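Local coordinates for protein FprA (Mycobacterium tuberculosis, PDB 1LQT) that uses FAD to pass electrons between NADPH and ferredoxin, and may thereby supply electrons to cytochrome P450 systems, at residues Val82-Gly85 with Glu86-Pro90; Ala445-Ala448 with Glu449-Ile453; Glu354-Val357 with Gly358-Arg362. One frame throughout, in Å; residues are numbered along the deposited sequence.

Interaction 1: Val82-Gly85 with Glu86-Pro90. With FAD (flavin-adenine dinucleotide), chain H.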
# COMPACT_ATOMS: atom_id res chain seq x y z
N VAL A 82 15.92 -0.12 -10.30
CA VAL A 82 16.96 -0.98 -9.70
C VAL A 82 16.24 -1.87 -8.71
O VAL A 82 15.73 -1.42 -7.68
CB VAL A 82 18.06 -0.14 -9.03
CG1 VAL A 82 19.05 -1.05 -8.32
CG2 VAL A 82 18.76 0.71 -10.05
N VAL A 83 16.22 -3.17 -9.01
CA VAL A 83 15.49 -4.13 -8.21
C VAL A 83 16.48 -4.85 -7.32
O VAL A 83 17.32 -5.63 -7.78
CB VAL A 83 14.75 -5.12 -9.11
CG1 VAL A 83 13.96 -6.11 -8.27
CG2 VAL A 83 13.85 -4.41 -10.10
N VAL A 84 16.43 -4.57 -6.03
CA VAL A 84 17.35 -5.21 -5.11
C VAL A 84 16.87 -6.64 -4.93
O VAL A 84 15.69 -6.90 -4.68
CB VAL A 84 17.46 -4.43 -3.81
CG1 VAL A 84 18.36 -5.15 -2.84
CG2 VAL A 84 17.99 -3.02 -4.07
N GLY A 85 17.80 -7.57 -5.08
CA GLY A 85 17.54 -8.98 -5.17
C GLY A 85 17.65 -9.47 -6.61
O GLY A 85 17.71 -10.69 -6.84
N GLU A 86 17.67 -8.55 -7.58
CA GLU A 86 17.80 -8.88 -8.98
C GLU A 86 19.08 -8.24 -9.56
O GLU A 86 20.03 -8.92 -9.89
CB GLU A 86 16.58 -8.44 -9.80
CG GLU A 86 16.69 -8.78 -11.26
CD GLU A 86 15.46 -8.38 -12.05
OE1 GLU A 86 14.41 -8.09 -11.42
OE2 GLU A 86 15.54 -8.34 -13.31
N HIS A 87 19.10 -6.92 -9.68
CA HIS A 87 20.26 -6.23 -10.27
C HIS A 87 21.45 -6.16 -9.33
O HIS A 87 22.59 -6.23 -9.78
CB HIS A 87 19.85 -4.82 -10.69
CG HIS A 87 18.76 -4.83 -11.70
ND1 HIS A 87 17.46 -4.50 -11.39
CD2 HIS A 87 18.78 -5.19 -13.00
CE1 HIS A 87 16.72 -4.71 -12.46
NE2 HIS A 87 17.50 -5.11 -13.45
N VAL A 88 21.16 -5.94 -8.06
CA VAL A 88 22.16 -5.90 -7.00
C VAL A 88 21.59 -6.66 -5.82
O VAL A 88 20.37 -6.76 -5.67
CB VAL A 88 22.54 -4.45 -6.58
CG1 VAL A 88 23.10 -3.68 -7.78
CG2 VAL A 88 21.36 -3.73 -5.96
N GLN A 89 22.47 -7.19 -4.98
CA GLN A 89 22.06 -8.03 -3.87
C GLN A 89 22.35 -7.36 -2.54
O GLN A 89 23.28 -6.56 -2.42
CB GLN A 89 22.82 -9.37 -3.90
CG GLN A 89 22.65 -10.14 -5.16
CD GLN A 89 21.21 -10.51 -5.43
OE1 GLN A 89 20.46 -10.88 -4.51
NE2 GLN A 89 20.82 -10.41 -6.67
N PRO A 90 21.60 -7.70 -1.50
CA PRO A 90 21.87 -7.15 -0.17
C PRO A 90 23.33 -7.26 0.25
O PRO A 90 23.88 -6.30 0.79
CB PRO A 90 20.91 -7.93 0.74
CG PRO A 90 19.72 -8.12 -0.17
CD PRO A 90 20.34 -8.49 -1.49
PA FAD H . 5.66 1.65 0.30
O1A FAD H . 4.99 0.43 -0.19
O2A FAD H . 4.97 2.96 0.21
O5B FAD H . 7.05 1.82 -0.46
C5B FAD H . 7.88 0.67 -0.70
C4B FAD H . 8.77 1.02 -1.89
O4B FAD H . 9.78 0.03 -1.96
C3B FAD H . 8.04 1.01 -3.24
O3B FAD H . 8.32 2.16 -4.01
C2B FAD H . 8.54 -0.26 -3.88
O2B FAD H . 8.49 -0.30 -5.29
C1B FAD H . 9.96 -0.35 -3.31
N9A FAD H . 10.55 -1.68 -3.35
C8A FAD H . 9.96 -2.84 -2.92
N7A FAD H . 10.76 -3.88 -3.06
C5A FAD H . 11.91 -3.38 -3.65
C6A FAD H . 13.09 -4.00 -4.05
N6A FAD H . 13.35 -5.29 -3.89
N1A FAD H . 14.05 -3.20 -4.59
C2A FAD H . 13.82 -1.86 -4.71
N3A FAD H . 12.72 -1.20 -4.34
C4A FAD H . 11.79 -2.01 -3.82
N1 FAD H . -2.11 6.27 3.94
C2 FAD H . -2.62 7.52 4.12
O2 FAD H . -2.16 8.27 4.95
N3 FAD H . -3.71 7.91 3.36
C4 FAD H . -4.26 7.15 2.36
O4 FAD H . -5.22 7.58 1.68
C4X FAD H . -3.69 5.89 2.15
N5 FAD H . -4.17 5.08 1.15
C5X FAD H . -3.63 3.83 0.97
C6 FAD H . -4.12 3.00 -0.00
C7 FAD H . -3.67 1.70 -0.17
C7M FAD H . -4.22 0.84 -1.27
C8 FAD H . -2.65 1.25 0.67
C8M FAD H . -2.13 -0.16 0.56
C9 FAD H . -2.12 2.08 1.66
C9A FAD H . -2.60 3.38 1.82
N10 FAD H . -2.10 4.22 2.81
C10 FAD H . -2.63 5.48 2.96
C1' FAD H . -0.97 3.82 3.70
C2' FAD H . 0.38 4.17 3.08
O2' FAD H . 0.36 3.76 1.73
C3' FAD H . 1.51 3.45 3.84
O3' FAD H . 1.55 3.88 5.20
C4' FAD H . 2.92 3.73 3.34
O4' FAD H . 2.95 3.90 1.92
C5' FAD H . 3.87 2.60 3.75
O5' FAD H . 5.18 3.07 3.41
P FAD H . 6.43 2.13 3.13
O1P FAD H . 7.53 3.08 2.85
O2P FAD H . 6.64 1.11 4.19
O3P FAD H . 6.07 1.30 1.83

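Interaction 2: Ala445-Ala448 with Glu449-Ile453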
# COMPACT_ATOMS: atom_id res chain seq x y z
N ALA A 445 1.85 3.36 -17.78
CA ALA A 445 1.38 2.22 -17.02
C ALA A 445 2.18 0.94 -17.19
O ALA A 445 1.87 -0.07 -16.59
CB ALA A 445 -0.08 1.94 -17.35
N SER A 446 3.22 0.98 -18.02
CA SER A 446 4.09 -0.16 -18.23
C SER A 446 5.54 0.27 -18.10
O SER A 446 5.87 1.43 -18.33
CB SER A 446 3.90 -0.77 -19.63
OG SER A 446 4.33 0.10 -20.65
N LEU A 447 6.41 -0.69 -17.79
CA LEU A 447 7.82 -0.42 -17.74
C LEU A 447 8.30 0.09 -19.09
O LEU A 447 9.06 1.03 -19.16
CB LEU A 447 8.59 -1.67 -17.33
CG LEU A 447 10.10 -1.47 -17.21
CD1 LEU A 447 10.47 -0.39 -16.22
CD2 LEU A 447 10.74 -2.79 -16.83
N ALA A 448 7.84 -0.52 -20.17
CA ALA A 448 8.33 -0.11 -21.49
C ALA A 448 8.02 1.36 -21.77
O ALA A 448 8.84 2.10 -22.28
CB ALA A 448 7.77 -0.98 -22.57
N GLU A 449 6.81 1.79 -21.44
CA GLU A 449 6.45 3.19 -21.71
C GLU A 449 7.15 4.14 -20.75
O GLU A 449 7.53 5.22 -21.15
CB GLU A 449 4.96 3.40 -21.65
CG GLU A 449 4.10 2.65 -22.66
CD GLU A 449 2.66 2.56 -22.11
OE1 GLU A 449 1.76 3.30 -22.56
OE2 GLU A 449 2.39 1.80 -21.15
N LEU A 450 7.31 3.73 -19.49
CA LEU A 450 8.08 4.53 -18.56
C LEU A 450 9.50 4.73 -19.04
O LEU A 450 10.04 5.84 -18.96
CB LEU A 450 8.07 3.89 -17.16
CG LEU A 450 6.74 4.04 -16.42
CD1 LEU A 450 6.59 2.97 -15.35
CD2 LEU A 450 6.62 5.46 -15.83
N LEU A 451 10.12 3.66 -19.49
CA LEU A 451 11.50 3.76 -19.93
C LEU A 451 11.66 4.46 -21.26
O LEU A 451 12.68 5.11 -21.51
CB LEU A 451 12.13 2.37 -19.97
CG LEU A 451 12.26 1.67 -18.63
CD1 LEU A 451 13.00 0.35 -18.84
CD2 LEU A 451 12.97 2.48 -17.57
N ARG A 452 10.65 4.40 -22.12
CA ARG A 452 10.69 5.15 -23.38
C ARG A 452 10.89 6.62 -23.08
O ARG A 452 11.63 7.31 -23.78
CB ARG A 452 9.40 4.92 -24.16
CG ARG A 452 9.23 5.66 -25.48
CD ARG A 452 7.90 5.35 -26.10
NE ARG A 452 7.73 5.93 -27.40
CZ ARG A 452 6.59 5.90 -28.05
NH1 ARG A 452 5.53 5.35 -27.49
NH2 ARG A 452 6.48 6.46 -29.25
N ILE A 453 10.23 7.10 -22.03
CA ILE A 453 10.28 8.50 -21.68
C ILE A 453 11.43 8.81 -20.74
O ILE A 453 12.09 9.82 -20.86
CB ILE A 453 8.91 8.95 -21.09
CG1 ILE A 453 7.78 8.72 -22.09
CG2 ILE A 453 8.98 10.40 -20.60
CD1 ILE A 453 8.02 9.23 -23.49

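Interaction 3: Glu354-Val357 with Gly358-Arg362. With FAD (flavin-adenine dinucleotide), chain H.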
# COMPACT_ATOMS: atom_id res chain seq x y z
N GLU A 354 22.45 -3.44 8.55
CA GLU A 354 21.25 -3.42 7.72
C GLU A 354 20.06 -3.22 8.63
O GLU A 354 19.98 -3.82 9.70
CB GLU A 354 21.15 -4.70 6.91
CG GLU A 354 22.33 -4.94 6.00
CD GLU A 354 22.44 -6.38 5.57
OE1 GLU A 354 22.64 -7.24 6.45
OE2 GLU A 354 22.31 -6.68 4.37
N TYR A 355 19.10 -2.44 8.14
CA TYR A 355 17.99 -1.95 8.92
C TYR A 355 16.72 -2.06 8.11
O TYR A 355 16.76 -2.25 6.89
CB TYR A 355 18.23 -0.49 9.33
CG TYR A 355 19.46 -0.34 10.20
CD1 TYR A 355 20.73 -0.26 9.65
CD2 TYR A 355 19.33 -0.32 11.58
CE1 TYR A 355 21.85 -0.19 10.45
CE2 TYR A 355 20.47 -0.27 12.39
CZ TYR A 355 21.71 -0.20 11.82
OH TYR A 355 22.83 -0.15 12.63
N VAL A 356 15.60 -1.89 8.78
CA VAL A 356 14.29 -1.83 8.16
C VAL A 356 13.49 -0.67 8.72
O VAL A 356 13.64 -0.30 9.88
CB VAL A 356 13.49 -3.14 8.34
CG1 VAL A 356 14.00 -4.21 7.40
CG2 VAL A 356 13.51 -3.63 9.79
N VAL A 357 12.62 -0.11 7.88
CA VAL A 357 11.64 0.88 8.25
C VAL A 357 10.35 0.56 7.51
O VAL A 357 10.35 -0.12 6.51
CB VAL A 357 12.08 2.34 7.92
CG1 VAL A 357 13.31 2.72 8.77
CG2 VAL A 357 12.37 2.47 6.45
N GLY A 358 9.26 1.13 8.00
CA GLY A 358 8.00 1.06 7.28
C GLY A 358 7.30 -0.27 7.44
O GLY A 358 7.51 -1.03 8.38
N TRP A 359 6.43 -0.55 6.48
CA TRP A 359 5.62 -1.76 6.52
C TRP A 359 6.41 -3.06 6.53
O TRP A 359 5.92 -4.03 7.06
CB TRP A 359 4.60 -1.71 5.38
CG TRP A 359 3.47 -0.77 5.65
CD1 TRP A 359 3.37 0.13 6.66
CD2 TRP A 359 2.25 -0.71 4.93
NE1 TRP A 359 2.15 0.76 6.62
CE2 TRP A 359 1.43 0.23 5.58
CE3 TRP A 359 1.73 -1.40 3.82
CZ2 TRP A 359 0.14 0.49 5.17
CZ3 TRP A 359 0.42 -1.14 3.43
CH2 TRP A 359 -0.35 -0.21 4.11
N ILE A 360 7.61 -3.10 5.95
CA ILE A 360 8.37 -4.32 6.02
C ILE A 360 8.88 -4.60 7.45
O ILE A 360 9.18 -5.73 7.78
CB ILE A 360 9.54 -4.32 4.98
CG1 ILE A 360 10.05 -5.76 4.76
CG2 ILE A 360 10.68 -3.40 5.40
CD1 ILE A 360 9.05 -6.76 4.16
N LYS A 361 9.01 -3.55 8.25
CA LYS A 361 9.40 -3.62 9.66
C LYS A 361 8.22 -3.91 10.58
O LYS A 361 8.34 -4.77 11.46
CB LYS A 361 10.05 -2.29 10.09
CG LYS A 361 10.40 -2.13 11.61
CD LYS A 361 10.89 -0.67 11.87
CE LYS A 361 11.18 -0.37 13.34
NZ LYS A 361 11.55 1.08 13.51
N ARG A 362 7.14 -3.15 10.39
CA ARG A 362 6.02 -3.08 11.33
C ARG A 362 4.81 -3.86 10.93
O ARG A 362 3.88 -4.00 11.72
CB ARG A 362 5.52 -1.63 11.38
CG ARG A 362 6.46 -0.63 11.84
CD ARG A 362 5.78 0.63 12.24
NE ARG A 362 5.40 1.35 11.03
CZ ARG A 362 4.16 1.71 10.71
NH1 ARG A 362 3.16 1.45 11.54
NH2 ARG A 362 3.90 2.33 9.56
PA FAD H . 5.66 1.65 0.30
O1A FAD H . 4.99 0.43 -0.19
O2A FAD H . 4.97 2.96 0.21
O5B FAD H . 7.05 1.82 -0.46
C5B FAD H . 7.88 0.67 -0.70
C4B FAD H . 8.77 1.02 -1.89
O4B FAD H . 9.78 0.03 -1.96
C3B FAD H . 8.04 1.01 -3.24
O3B FAD H . 8.32 2.16 -4.01
C2B FAD H . 8.54 -0.26 -3.88
O2B FAD H . 8.49 -0.30 -5.29
C1B FAD H . 9.96 -0.35 -3.31
N9A FAD H . 10.55 -1.68 -3.35
C8A FAD H . 9.96 -2.84 -2.92
N7A FAD H . 10.76 -3.88 -3.06
C5A FAD H . 11.91 -3.38 -3.65
C6A FAD H . 13.09 -4.00 -4.05
N6A FAD H . 13.35 -5.29 -3.89
N1A FAD H . 14.05 -3.20 -4.59
C2A FAD H . 13.82 -1.86 -4.71
N3A FAD H . 12.72 -1.20 -4.34
C4A FAD H . 11.79 -2.01 -3.82
N1 FAD H . -2.11 6.27 3.94
C2 FAD H . -2.62 7.52 4.12
O2 FAD H . -2.16 8.27 4.95
N3 FAD H . -3.71 7.91 3.36
C4 FAD H . -4.26 7.15 2.36
O4 FAD H . -5.22 7.58 1.68
C4X FAD H . -3.69 5.89 2.15
N5 FAD H . -4.17 5.08 1.15
C5X FAD H . -3.63 3.83 0.97
C6 FAD H . -4.12 3.00 -0.00
C7 FAD H . -3.67 1.70 -0.17
C7M FAD H . -4.22 0.84 -1.27
C8 FAD H . -2.65 1.25 0.67
C8M FAD H . -2.13 -0.16 0.56
C9 FAD H . -2.12 2.08 1.66
C9A FAD H . -2.60 3.38 1.82
N10 FAD H . -2.10 4.22 2.81
C10 FAD H . -2.63 5.48 2.96
C1' FAD H . -0.97 3.82 3.70
C2' FAD H . 0.38 4.17 3.08
O2' FAD H . 0.36 3.76 1.73
C3' FAD H . 1.51 3.45 3.84
O3' FAD H . 1.55 3.88 5.20
C4' FAD H . 2.92 3.73 3.34
O4' FAD H . 2.95 3.90 1.92
C5' FAD H . 3.87 2.60 3.75
O5' FAD H . 5.18 3.07 3.41
P FAD H . 6.43 2.13 3.13
O1P FAD H . 7.53 3.08 2.85
O2P FAD H . 6.64 1.11 4.19
O3P FAD H . 6.07 1.30 1.83
O HOH W 1 8.75 -0.70 4.36

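Interaction 1: Val82-Gly85 with Glu86-Pro90
Val83 and His87 grip each other through both backbone and side chain as the chain folds back on itself. The carbonyl oxygen of Val83 accepts two amides of the turn, Glu86 N at 2.9 Å and His87 N at 2.9 Å, the first from above the carbonyl plane. The imidazole then returns a bond: ND1 of His87 takes the N-H of Val83 at 3.0 Å, nearly straight (167°) and within the ring plane. With chi1 at -60°, CG of His87 lies beside its own backbone N, which turns the ring back toward Val83. ND1 accepts, so its lone pair faces Val83 N, and this in-plane bond favours one setting of the ring. The packing is close here, CG2 of Val83 meeting CE1 of the ring at 3.7 Å.

The buried side is that of Val84, whose CG2 reaches CG2 of Val88 at 3.9 Å, while its CG1 lies against CD of Pro90; branched and cyclic apolar residues suit this patch. The next amide, Gly85 N, donates to Val88 O at 2.8 Å. Gly85 has a positive phi (103°), where a side chain would press on the preceding carbonyl. Gln89, bent at chi2, brings NE2 round to donate to Gly85 O at 3.1 Å, from above the carbonyl plane and not on a lone pair. The solvent side is looser: the extended, exposed Glu86 merely runs past Val83 and over one face of the imidazole.

Val84 also reads the adenine of FAD with its backbone, its N donating to N1A and its O accepting from N6A at 2.9 Å. The turn follows strand 76-80 and leads into helix 90-96, with Gln89 as N-cap; helix 402-413 covers Val88, and Tyr102 of strand 99-102 packs on Val84 and Pro90.

Interaction 2: Ala445-Ala448 with Glu449-Ile453
Ser446 OG is held by two groups of Glu449: it donates to the carboxylate oxygen OE2 at 2.6 Å and accepts the backbone N-H of the same residue at 3.1 Å. Ser446 is the N-cap of helix 447-454. Its chi1 of 67° sets OG between its own backbone N and carbonyl carbon, facing the first turn, where a short hydroxyl side chain can meet an amide that has no helical carbonyl to bond. Glu449 sends its carboxylate back toward the cap, and OE2 receives the hydroxyl on its anti lone pair, the one turned away from OE1.

Behind the cap the regular helix begins, with Leu450 N bonded to Ser446 O at 3.0 Å and Leu451 N to Leu447 O at 2.9 Å. One turn apart on the surface, CD1 of Leu447 lies 3.6 Å from CG of Leu451, the two side chains crossing at a slant. Leu450 points inward instead, onto Ile426 and Glu430 of helix 420-434, where a large apolar residue fits.

A carboxylate next to the N-terminal end of a helix would be favoured by the helix dipole, and the short bond from the serine hydroxyl probably stabilises its negative charge further.

Interaction 3: Glu354-Val357 with Gly358-Arg362
Val356 stands at about a right angle to Ile360, its CG1 touching CG2 of Ile360 at 4.0 Å, while its other methyl, CG2, meets CB of Lys361 at 3.7 Å on a slanting approach. In Lys361, CG lies anti to the backbone N (chi1 174°) and the chain stays extended beyond it, which carries CD past Val356 O at 3.4 Å; the ammonium forms a salt bridge with Asp374 and a hydrogen bond with Thr378, both of helix 370-391.

This is the crossing from strand 354-356, an edge of the FAD-binding Rossmann-type sheet, into the short helix 359-362, whose N-cap is Gly358. Glycine suits the cap because phi is positive (78°) and a side chain would collide with a flavin phosphate oxygen. That oxygen, FAD O2P, takes the amide of Trp359 at 2.8 Å in a nearly straight bond (163°), and a water bound to it also donates to Val357 O and accepts from Ile360 N.

Trp359 turns away from the valines and lays one indole face against the FAD chain, C5' lying 3.7 Å above the ring plane toward its rim. Farther out, CH2 of Trp359 reaches C9 of the isoalloxazine at 3.8 Å, and the modified NADP also touches Trp359.

Interactions 1 and 3 both serve the flavin cofactor from the FAD-binding domain, but at different points: 82-90 meets the adenine, whereas 354-362 meets a phosphate and the chain leading to the isoalloxazine. They touch where Pro90 packs against Glu354, and Tyr102 of strand 99-102 lies against both. Interaction 3 is the buried one, built on apolar crossing and a bound water; interaction 1 is partly buried and leans on backbone hydrogen bonds and a histidine nitrogen. Interaction 2 touches neither, its nearest atoms about 8 Å from interaction 1 and about 20 Å from interaction 3; on a surface helix near the C-terminus, a serine caps the helix and its hydroxyl binds a carboxylate, without touching FAD.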